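Local coordinates for protein ureidoglycolate hydrolase (Arabidopsis thaliana, PDB 4PXE) that hydrolyses (S)-ureidoglycolate to glyoxylate, ammonium and carbon dioxide, working as a manganese-dependent homodimer in the breakdown of purines, at residues A[56-60]-A[61-65]; A[113-116]-A[117-121]; A[413-416]-A[417-420]; A[421-424]-A[425-429]. One frame throughout, in Å; residues are numbered along the deposited sequence.

Each of the four contacts is local, so none closes a long loop and none nests in or crosses another; they follow in series along the chain. Contact 1 ends helix 45-60 and turns the chain into strand 64-67. Contact 2 comes next, in the last turns of helix 105-120, and touches contact 1 where Lys119 NZ reaches the carbonyl oxygen of Ala61. Much later, contacts 3 and 4 occupy adjoining turns of the final helix, 410-429. Both lean on contact 2: Val417 and Leu420 pack against Glu113 and Ala114, while Ser421 and Ala425 meet Val117 and Leu118. Helix 105-120 thus lies between the helix end of contact 1 and helix 410-429.

Contact 1 of 4, residues A[56-60]-A[61-65]; sequences NLMAL and AGLTV
A Schellman motif ends helix 45-60, and Met58, Ala59, Gly62 and Leu63 provide its two defining bonds. The outer one runs from Leu63 N back to Met58 O at 3.1 Å, five residues away. Inside it, Gly62 N reaches Ala59 O at 2.9 Å, coming from well above the carbonyl plane as the chain turns off the helix axis. Gly62 makes this turn with a positive phi of 76°, a region that a residue without a side chain enters at little cost. One step earlier Ala61 still bonds in helical fashion, its N meeting Leu57 O at 3.0 Å. A second, weak bond goes from the same N to Met58 O, so that oxygen is gripped by two backbone donors.

The motif usually comes with an apolar contact between the residues joined by its outer bond, and here Met58 and Leu63 supply it. Their side chains cross obliquely, Met58 CB lying 4.1 Å from Leu63 CD1. Leu63 CG stands anti to its carbonyl carbon (chi1 -56°), which lays the branch over Met58 O, with CG 3.6 Å from that oxygen. From the strand beyond, Val65 points back at the helix and sets CG2 against Met58 CB at 3.8 Å. The extended Met58 chain then leads away from both residues, into the layer between helix and sheet, where the Met58 side chain touches Ile112 of helix 105-120, Ile73 and Ile131. Leu63 also rests on Ile131 and on Trp77, while Ala59 and Gly62 remain at the surface.

Contact 2 of 4, residues A[113-116]-A[117-121]; sequences EAIN and VLKRS
Glu113 and Arg120, seven residues and two turns apart, form a salt bridge along one flank of helix 105-120, close to the helix's C-terminal end. Arg120 NH2 donates to Glu113 OE2 at 3.0 Å with an N-H...O angle of 157°. The oxygen lies in the guanidinium plane, yet the donor comes in from above the carboxylate plane, the two flat groups being turned 34° against each other. Glu113 can face along the helix because its chain bends at chi2 (65°), a fold that also brings OE2 to 3.8 Å from Val117 CG2. That methyl sits 3.1 Å from Glu113 O, and Glu113 itself is buried against Val417 and Val15.

Packing is also tight away from this pair. Ala114 and Leu118 lean on helix 410-429, Ile115 and Leu118 on strand 129-133 and Trp77. The Ile115 and Lys119 side chains lie side by side, CG2 against CE, and the lysine amine goes on to the carbonyl oxygen of Ala61 and to the Trp77 ring.

Only the exposed Arg120 end is looser, tied down by polar bonds more than by packing. Arg120 NH2 also donates to Ser14 O, its strongest polar partner, and Glu113 OE2 takes the N-H of Asp16, so the pair ties the helix to residues 14-16. With a leucine in place of Glu113, Arg120 would probably lose its charged mate and Asp16 N its acceptor, leaving the guanidinium freer to swing. Asn116 O lies over one guanidinium face. A water bridges the other two atoms, donating to Glu113 OE1 at 2.7 Å and accepting from Arg120 NH1 at 3.0 Å.

Contact 3 of 4, residues A[413-416]-A[417-420]; sequences MANG and VKVL
Asn415 OD1 is gripped by two waters, and both lead on to Lys418. One donates to Asn415 OD1 at 2.7 Å and accepts from Lys418 NZ at 3.1 Å. The other makes the same link with slightly longer bonds. The amide oxygen and the ammonium are thus held 4.4 Å apart, OD1 to NZ, with water as the go-between on two paths. This double bridge probably lets the lysine's charge polarise the amide without direct contact. On the other branch of the amide, Asn415 ND2 makes a weak bond to Glu411 OE2, which may help to fix the rotation of the group.

Lys418 reaches the waters as an almost straight rod. Its CG stands anti to the carbonyl carbon (chi1 -70°), a setting that lays the start of the chain over Ala414 O, 3.3 Å from CG, before it runs out beside Asn415. The backbone beneath is regular: four successive i to i+4 bonds join the segments, the shortest from Val417 N to Met413 O at 2.8 Å. Val417 CG2 crowds the same oxygen from 3.3 Å.

The rest of this part of helix 410-429 is buried. Val417 lies on helix 105-120 and on Leu20, Val419 and Leu420 meet Ile392, and Met413 touches Ile394, its side chain about 6 Å from that of the substrate-binding Ile209. A largely buried helix, with the Lys418 end reaching water, is here packed against the sheet of the alpha/beta catalytic domain, as in other M20 peptidases.

Contact 4 of 4, residues A[421-424]-A[425-429]; sequences SLTL and AKLSL
Leu422 and Lys426, one turn apart on helix 410-429, bring their side chains together at a slant. The aliphatic part of the lysine does the touching: CE lies 3.8 Å from Leu422 CG and 4.1 Å from Leu422 CD1. Near its root the same chain passes over Leu422 O, with CG only 3.2 Å from that oxygen. Its last bond then kinks (chi4 -59°) and turns NZ toward Glu364, with which it forms a salt bridge. Were Lys426 an alanine, Glu364 would probably be left without its salt-bridge partner, and Leu422 CG without the CE that covers it.

Thr423 and Leu427 are set differently, side by side and pointing the same way. Thr423 CG2 meets Leu427 CD1 at 3.9 Å, methyl against methyl. For this the threonine places CG2 anti to its backbone N, and OG1 (chi1 -55°) is left beside the N, where it bonds back to Val419 O. Leu427 CG in turn sits 3.3 Å from Thr423 O, the acceptor of its own backbone N-H at 3.0 Å.

These pairs belong to the last helix of the chain, which is wedged between helices 105-120 and 352-364 and lies on strand 201-209. Thr423, Leu424 and Leu427 press on Leu205 of that strand, whereas Ser421 and Ala425 face helix 105-120. Buried hydroxyls are satisfied by backbone carbonyls: Ser421 OG by Val417 O, Ser428 OG by Arg127 O. Ser428 N bonds to Leu424 O at 2.8 Å.

Contact 1 of 4, residues A[56-60]-A[61-65]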
loop_
_atom_site.group_PDB
_atom_site.type_symbol
_atom_site.label_atom_id
_atom_site.label_comp_id
_atom_site.label_asym_id
_atom_site.label_seq_id
_atom_site.Cartn_x
_atom_site.Cartn_y
_atom_site.Cartn_z
ATOM N N ASN A 56 29.339 -15.483 -13.289
ATOM C CA ASN A 56 29.751 -16.127 -14.534
ATOM C C ASN A 56 30.689 -15.230 -15.339
ATOM O O ASN A 56 31.741 -15.672 -15.813
ATOM C CB ASN A 56 28.527 -16.546 -15.354
ATOM C CG ASN A 56 28.899 -17.227 -16.652
ATOM O OD1 ASN A 56 28.677 -16.686 -17.733
ATOM N ND2 ASN A 56 29.470 -18.424 -16.552
ATOM N N LEU A 57 30.329 -13.955 -15.464
ATOM C CA LEU A 57 31.205 -13.007 -16.150
ATOM C C LEU A 57 32.554 -12.824 -15.452
ATOM O O LEU A 57 33.586 -12.710 -16.107
ATOM C CB LEU A 57 30.511 -11.651 -16.312
ATOM C CG LEU A 57 29.302 -11.612 -17.245
ATOM C CD1 LEU A 57 28.787 -10.192 -17.361
ATOM C CD2 LEU A 57 29.678 -12.158 -18.612
ATOM N N MET A 58 32.550 -12.795 -14.121
ATOM C CA MET A 58 33.794 -12.669 -13.374
ATOM C C MET A 58 34.707 -13.864 -13.634
ATOM O O MET A 58 35.908 -13.706 -13.837
ATOM C CB MET A 58 33.522 -12.556 -11.874
ATOM C CG MET A 58 32.938 -11.225 -11.431
ATOM S SD MET A 58 32.799 -11.223 -9.631
ATOM C CE MET A 58 32.276 -9.521 -9.319
ATOM N N ALA A 59 34.117 -15.055 -13.643
ATOM C CA ALA A 59 34.886 -16.272 -13.895
ATOM C C ALA A 59 35.424 -16.275 -15.320
ATOM O O ALA A 59 36.575 -16.662 -15.553
ATOM C CB ALA A 59 34.029 -17.499 -13.636
ATOM N N LEU A 60 34.605 -15.833 -16.275
ATOM C CA LEU A 60 35.041 -15.770 -17.672
ATOM C C LEU A 60 36.204 -14.801 -17.848
ATOM O O LEU A 60 37.037 -14.987 -18.725
ATOM C CB LEU A 60 33.887 -15.376 -18.592
ATOM C CG LEU A 60 32.805 -16.432 -18.820
ATOM C CD1 LEU A 60 31.593 -15.824 -19.528
ATOM C CD2 LEU A 60 33.356 -17.619 -19.605
ATOM N N ALA A 61 36.257 -13.775 -17.004
ATOM C CA ALA A 61 37.333 -12.792 -17.019
ATOM C C ALA A 61 38.576 -13.283 -16.267
ATOM O O ALA A 61 39.546 -12.541 -16.104
ATOM C CB ALA A 61 36.850 -11.474 -16.429
ATOM N N GLY A 62 38.532 -14.526 -15.789
ATOM C CA GLY A 62 39.670 -15.120 -15.101
ATOM C C GLY A 62 39.896 -14.652 -13.671
ATOM O O GLY A 62 40.999 -14.782 -13.134
ATOM N N LEU A 63 38.857 -14.109 -13.043
ATOM C CA LEU A 63 38.994 -13.593 -11.685
ATOM C C LEU A 63 38.779 -14.685 -10.639
ATOM O O LEU A 63 37.968 -15.586 -10.833
ATOM C CB LEU A 63 37.996 -12.452 -11.446
ATOM C CG LEU A 63 38.083 -11.278 -12.419
ATOM C CD1 LEU A 63 36.928 -10.314 -12.191
ATOM C CD2 LEU A 63 39.402 -10.563 -12.230
ATOM N N THR A 64 39.515 -14.591 -9.537
ATOM C CA THR A 64 39.237 -15.424 -8.371
ATOM C C THR A 64 37.971 -14.914 -7.689
ATOM O O THR A 64 37.938 -13.778 -7.208
ATOM C CB THR A 64 40.395 -15.368 -7.370
ATOM O OG1 THR A 64 41.610 -15.769 -8.019
ATOM C CG2 THR A 64 40.125 -16.297 -6.195
ATOM N N VAL A 65 36.946 -15.757 -7.632
ATOM C CA VAL A 65 35.630 -15.338 -7.141
ATOM C C VAL A 65 35.340 -15.881 -5.741
ATOM O O VAL A 65 35.439 -17.087 -5.499
ATOM C CB VAL A 65 34.500 -15.775 -8.100
ATOM C CG1 VAL A 65 33.140 -15.244 -7.617
ATOM C CG2 VAL A 65 34.796 -15.298 -9.530
#

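Contact 2 of 4, residues A[113-116]-A[117-121]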
loop_
_atom_site.group_PDB
_atom_site.type_symbol
_atom_site.label_atom_id
_atom_site.label_comp_id
_atom_site.label_asym_id
_atom_site.label_seq_id
_atom_site.Cartn_x
_atom_site.Cartn_y
_atom_site.Cartn_z
ATOM N N GLU A 113 34.263 -5.267 -17.470
ATOM C CA GLU A 113 34.769 -4.864 -18.777
ATOM C C GLU A 113 36.128 -4.168 -18.657
ATOM O O GLU A 113 36.995 -4.363 -19.500
ATOM C CB GLU A 113 33.756 -3.989 -19.533
ATOM C CG GLU A 113 34.233 -3.494 -20.912
ATOM C CD GLU A 113 34.452 -4.609 -21.940
ATOM O OE1 GLU A 113 34.039 -5.769 -21.709
ATOM O OE2 GLU A 113 35.044 -4.315 -23.007
ATOM N N ALA A 114 36.332 -3.394 -17.597
ATOM C CA ALA A 114 37.624 -2.759 -17.367
ATOM C C ALA A 114 38.748 -3.782 -17.190
ATOM O O ALA A 114 39.861 -3.592 -17.704
ATOM C CB ALA A 114 37.550 -1.843 -16.150
ATOM N N ILE A 115 38.464 -4.874 -16.486
ATOM C CA ILE A 115 39.434 -5.960 -16.343
ATOM C C ILE A 115 39.756 -6.560 -17.707
ATOM O O ILE A 115 40.921 -6.754 -18.064
ATOM C CB ILE A 115 38.909 -7.070 -15.410
ATOM C CG1 ILE A 115 38.815 -6.555 -13.977
ATOM C CG2 ILE A 115 39.808 -8.292 -15.464
ATOM C CD1 ILE A 115 40.112 -6.115 -13.395
ATOM N N ASN A 116 38.717 -6.854 -18.475
ATOM C CA ASN A 116 38.898 -7.421 -19.808
ATOM C C ASN A 116 39.666 -6.494 -20.753
ATOM O O ASN A 116 40.518 -6.950 -21.524
ATOM C CB ASN A 116 37.547 -7.852 -20.383
ATOM C CG ASN A 116 36.992 -9.086 -19.673
ATOM O OD1 ASN A 116 37.747 -9.997 -19.326
ATOM N ND2 ASN A 116 35.687 -9.115 -19.450
ATOM N N VAL A 117 39.396 -5.195 -20.658
ATOM C CA VAL A 117 40.116 -4.175 -21.413
ATOM C C VAL A 117 41.613 -4.202 -21.077
ATOM O O VAL A 117 42.468 -4.222 -21.972
ATOM C CB VAL A 117 39.548 -2.762 -21.114
ATOM C CG1 VAL A 117 40.525 -1.665 -21.540
ATOM C CG2 VAL A 117 38.170 -2.569 -21.770
ATOM N N LEU A 118 41.934 -4.222 -19.786
ATOM C CA LEU A 118 43.321 -4.253 -19.337
ATOM C C LEU A 118 44.027 -5.538 -19.766
ATOM O O LEU A 118 45.198 -5.513 -20.174
ATOM C CB LEU A 118 43.383 -4.099 -17.819
ATOM C CG LEU A 118 43.117 -2.680 -17.310
ATOM C CD1 LEU A 118 43.060 -2.676 -15.782
ATOM C CD2 LEU A 118 44.165 -1.693 -17.830
ATOM N N LYS A 119 43.319 -6.658 -19.689
ATOM C CA LYS A 119 43.891 -7.928 -20.132
ATOM C C LYS A 119 44.173 -7.924 -21.640
ATOM O O LYS A 119 45.231 -8.398 -22.065
ATOM C CB LYS A 119 43.018 -9.119 -19.716
ATOM C CG LYS A 119 43.062 -9.389 -18.217
ATOM C CD LYS A 119 42.503 -10.758 -17.847
ATOM C CE LYS A 119 42.758 -11.068 -16.369
ATOM N NZ LYS A 119 42.412 -12.472 -15.995
ATOM N N ARG A 120 43.258 -7.384 -22.443
ATOM C CA ARG A 120 43.484 -7.302 -23.892
ATOM C C ARG A 120 44.710 -6.455 -24.219
ATOM O O ARG A 120 45.389 -6.689 -25.228
ATOM C CB ARG A 120 42.259 -6.764 -24.640
ATOM C CG ARG A 120 41.149 -7.779 -24.809
ATOM C CD ARG A 120 40.061 -7.308 -25.776
ATOM N NE ARG A 120 39.341 -6.107 -25.342
ATOM C CZ ARG A 120 38.238 -6.119 -24.599
ATOM N NH1 ARG A 120 37.728 -7.266 -24.166
ATOM N NH2 ARG A 120 37.644 -4.975 -24.278
ATOM N N SER A 121 44.996 -5.474 -23.366
ATOM C CA SER A 121 46.146 -4.597 -23.555
ATOM C C SER A 121 47.450 -5.149 -22.961
ATOM O O SER A 121 48.498 -4.500 -23.048
ATOM C CB SER A 121 45.854 -3.210 -22.987
ATOM O OG SER A 121 44.964 -2.511 -23.839
HETATM O O HOH W 1 34.923 -7.720 -23.336
#

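Contact 3 of 4, residues A[413-416]-A[417-420]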
loop_
_atom_site.group_PDB
_atom_site.type_symbol
_atom_site.label_atom_id
_atom_site.label_comp_id
_atom_site.label_asym_id
_atom_site.label_seq_id
_atom_site.Cartn_x
_atom_site.Cartn_y
_atom_site.Cartn_z
ATOM N N MET A 413 29.329 4.974 -21.444
ATOM C CA MET A 413 29.793 3.873 -20.617
ATOM C C MET A 413 31.221 3.472 -20.966
ATOM O O MET A 413 32.042 3.269 -20.069
ATOM C CB MET A 413 28.853 2.674 -20.726
ATOM C CG MET A 413 27.462 2.956 -20.174
ATOM S SD MET A 413 26.404 1.483 -20.109
ATOM C CE MET A 413 26.125 1.187 -21.861
ATOM N N ALA A 414 31.519 3.344 -22.258
ATOM C CA ALA A 414 32.858 2.958 -22.686
ATOM C C ALA A 414 33.902 3.954 -22.200
ATOM O O ALA A 414 34.985 3.548 -21.774
ATOM C CB ALA A 414 32.906 2.819 -24.202
ATOM N N ASN A 415 33.597 5.250 -22.261
ATOM C CA ASN A 415 34.549 6.259 -21.772
ATOM C C ASN A 415 34.792 6.126 -20.269
ATOM O O ASN A 415 35.935 6.222 -19.797
ATOM C CB ASN A 415 34.071 7.675 -22.099
ATOM C CG ASN A 415 34.214 8.002 -23.558
ATOM O OD1 ASN A 415 34.969 7.352 -24.272
ATOM N ND2 ASN A 415 33.495 9.021 -24.011
ATOM N N GLY A 416 33.721 5.898 -19.514
ATOM C CA GLY A 416 33.838 5.630 -18.092
ATOM C C GLY A 416 34.678 4.396 -17.818
ATOM O O GLY A 416 35.516 4.393 -16.916
ATOM N N VAL A 417 34.456 3.338 -18.593
ATOM C CA VAL A 417 35.237 2.111 -18.463
ATOM C C VAL A 417 36.719 2.360 -18.752
ATOM O O VAL A 417 37.590 1.844 -18.042
ATOM C CB VAL A 417 34.680 0.982 -19.368
ATOM C CG1 VAL A 417 35.654 -0.196 -19.443
ATOM C CG2 VAL A 417 33.311 0.513 -18.858
ATOM N N LYS A 418 37.017 3.167 -19.764
ATOM C CA LYS A 418 38.412 3.472 -20.069
ATOM C C LYS A 418 39.078 4.233 -18.936
ATOM O O LYS A 418 40.216 3.921 -18.574
ATOM C CB LYS A 418 38.527 4.265 -21.368
ATOM C CG LYS A 418 38.210 3.464 -22.617
ATOM C CD LYS A 418 38.238 4.372 -23.832
ATOM C CE LYS A 418 37.892 3.615 -25.090
ATOM N NZ LYS A 418 37.662 4.543 -26.229
ATOM N N VAL A 419 38.393 5.229 -18.382
ATOM C CA VAL A 419 38.944 5.964 -17.248
ATOM C C VAL A 419 39.140 5.038 -16.049
ATOM O O VAL A 419 40.166 5.094 -15.368
ATOM C CB VAL A 419 38.065 7.168 -16.872
ATOM C CG1 VAL A 419 38.564 7.824 -15.573
ATOM C CG2 VAL A 419 38.033 8.174 -18.014
ATOM N N LEU A 420 38.175 4.157 -15.811
ATOM C CA LEU A 420 38.307 3.181 -14.735
ATOM C C LEU A 420 39.507 2.255 -14.940
ATOM O O LEU A 420 40.298 2.051 -14.016
ATOM C CB LEU A 420 37.025 2.369 -14.592
ATOM C CG LEU A 420 37.045 1.323 -13.480
ATOM C CD1 LEU A 420 37.292 1.966 -12.119
ATOM C CD2 LEU A 420 35.729 0.539 -13.468
HETATM O O HOH W 2 34.748 5.489 -26.210
HETATM O O HOH W 3 37.172 7.643 -25.920
#

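Contact 4 of 4, residues A[421-424]-A[425-429]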
loop_
_atom_site.group_PDB
_atom_site.type_symbol
_atom_site.label_atom_id
_atom_site.label_comp_id
_atom_site.label_asym_id
_atom_site.label_seq_id
_atom_site.Cartn_x
_atom_site.Cartn_y
_atom_site.Cartn_z
ATOM N N SER A 421 39.646 1.713 -16.150
ATOM C CA SER A 421 40.774 0.846 -16.485
ATOM C C SER A 421 42.108 1.532 -16.226
ATOM O O SER A 421 43.019 0.964 -15.606
ATOM C CB SER A 421 40.711 0.449 -17.957
ATOM O OG SER A 421 39.579 -0.357 -18.238
ATOM N N LEU A 422 42.232 2.756 -16.723
ATOM C CA LEU A 422 43.505 3.461 -16.658
ATOM C C LEU A 422 43.804 3.910 -15.232
ATOM O O LEU A 422 44.956 3.883 -14.798
ATOM C CB LEU A 422 43.492 4.647 -17.630
ATOM C CG LEU A 422 44.814 5.382 -17.843
ATOM C CD1 LEU A 422 45.961 4.409 -18.169
ATOM C CD2 LEU A 422 44.632 6.395 -18.951
ATOM N N THR A 423 42.777 4.310 -14.491
ATOM C CA THR A 423 42.971 4.694 -13.094
ATOM C C THR A 423 43.356 3.482 -12.237
ATOM O O THR A 423 44.257 3.577 -11.396
ATOM C CB THR A 423 41.709 5.382 -12.505
ATOM O OG1 THR A 423 41.336 6.496 -13.329
ATOM C CG2 THR A 423 41.992 5.892 -11.099
ATOM N N LEU A 424 42.707 2.341 -12.459
ATOM C CA LEU A 424 43.068 1.093 -11.775
ATOM C C LEU A 424 44.528 0.749 -12.041
ATOM O O LEU A 424 45.254 0.356 -11.124
ATOM C CB LEU A 424 42.194 -0.065 -12.262
ATOM C CG LEU A 424 40.745 -0.107 -11.775
ATOM C CD1 LEU A 424 39.987 -1.169 -12.551
ATOM C CD2 LEU A 424 40.672 -0.374 -10.275
ATOM N N ALA A 425 44.927 0.866 -13.303
ATOM C CA ALA A 425 46.280 0.525 -13.731
ATOM C C ALA A 425 47.290 1.426 -13.038
ATOM O O ALA A 425 48.307 0.947 -12.511
ATOM C CB ALA A 425 46.395 0.664 -15.243
ATOM N N LYS A 426 47.021 2.730 -13.044
ATOM C CA LYS A 426 47.927 3.689 -12.415
ATOM C C LYS A 426 48.073 3.416 -10.923
ATOM O O LYS A 426 49.183 3.420 -10.383
ATOM C CB LYS A 426 47.460 5.123 -12.652
ATOM C CG LYS A 426 47.557 5.583 -14.094
ATOM C CD LYS A 426 47.003 6.994 -14.252
ATOM C CE LYS A 426 47.170 7.492 -15.683
ATOM N NZ LYS A 426 48.598 7.521 -16.118
ATOM N N LEU A 427 46.960 3.173 -10.250
ATOM C CA LEU A 427 46.994 2.894 -8.822
ATOM C C LEU A 427 47.686 1.567 -8.511
ATOM O O LEU A 427 48.386 1.451 -7.503
ATOM C CB LEU A 427 45.580 2.926 -8.245
ATOM C CG LEU A 427 44.971 4.328 -8.246
ATOM C CD1 LEU A 427 43.494 4.279 -7.884
ATOM C CD2 LEU A 427 45.731 5.241 -7.286
ATOM N N SER A 428 47.489 0.569 -9.369
ATOM C CA SER A 428 48.107 -0.743 -9.172
ATOM C C SER A 428 49.633 -0.645 -9.135
ATOM O O SER A 428 50.292 -1.375 -8.394
ATOM C CB SER A 428 47.669 -1.727 -10.261
ATOM O OG SER A 428 48.377 -2.961 -10.159
ATOM N N LEU A 429 50.182 0.280 -9.914
ATOM C CA LEU A 429 51.634 0.415 -10.020
ATOM C C LEU A 429 52.228 1.404 -9.012
ATOM O O LEU A 429 53.453 1.504 -8.888
ATOM C CB LEU A 429 52.015 0.817 -11.449
ATOM C CG LEU A 429 51.557 -0.123 -12.569
ATOM C CD1 LEU A 429 52.131 0.316 -13.913
ATOM C CD2 LEU A 429 51.921 -1.574 -12.274
#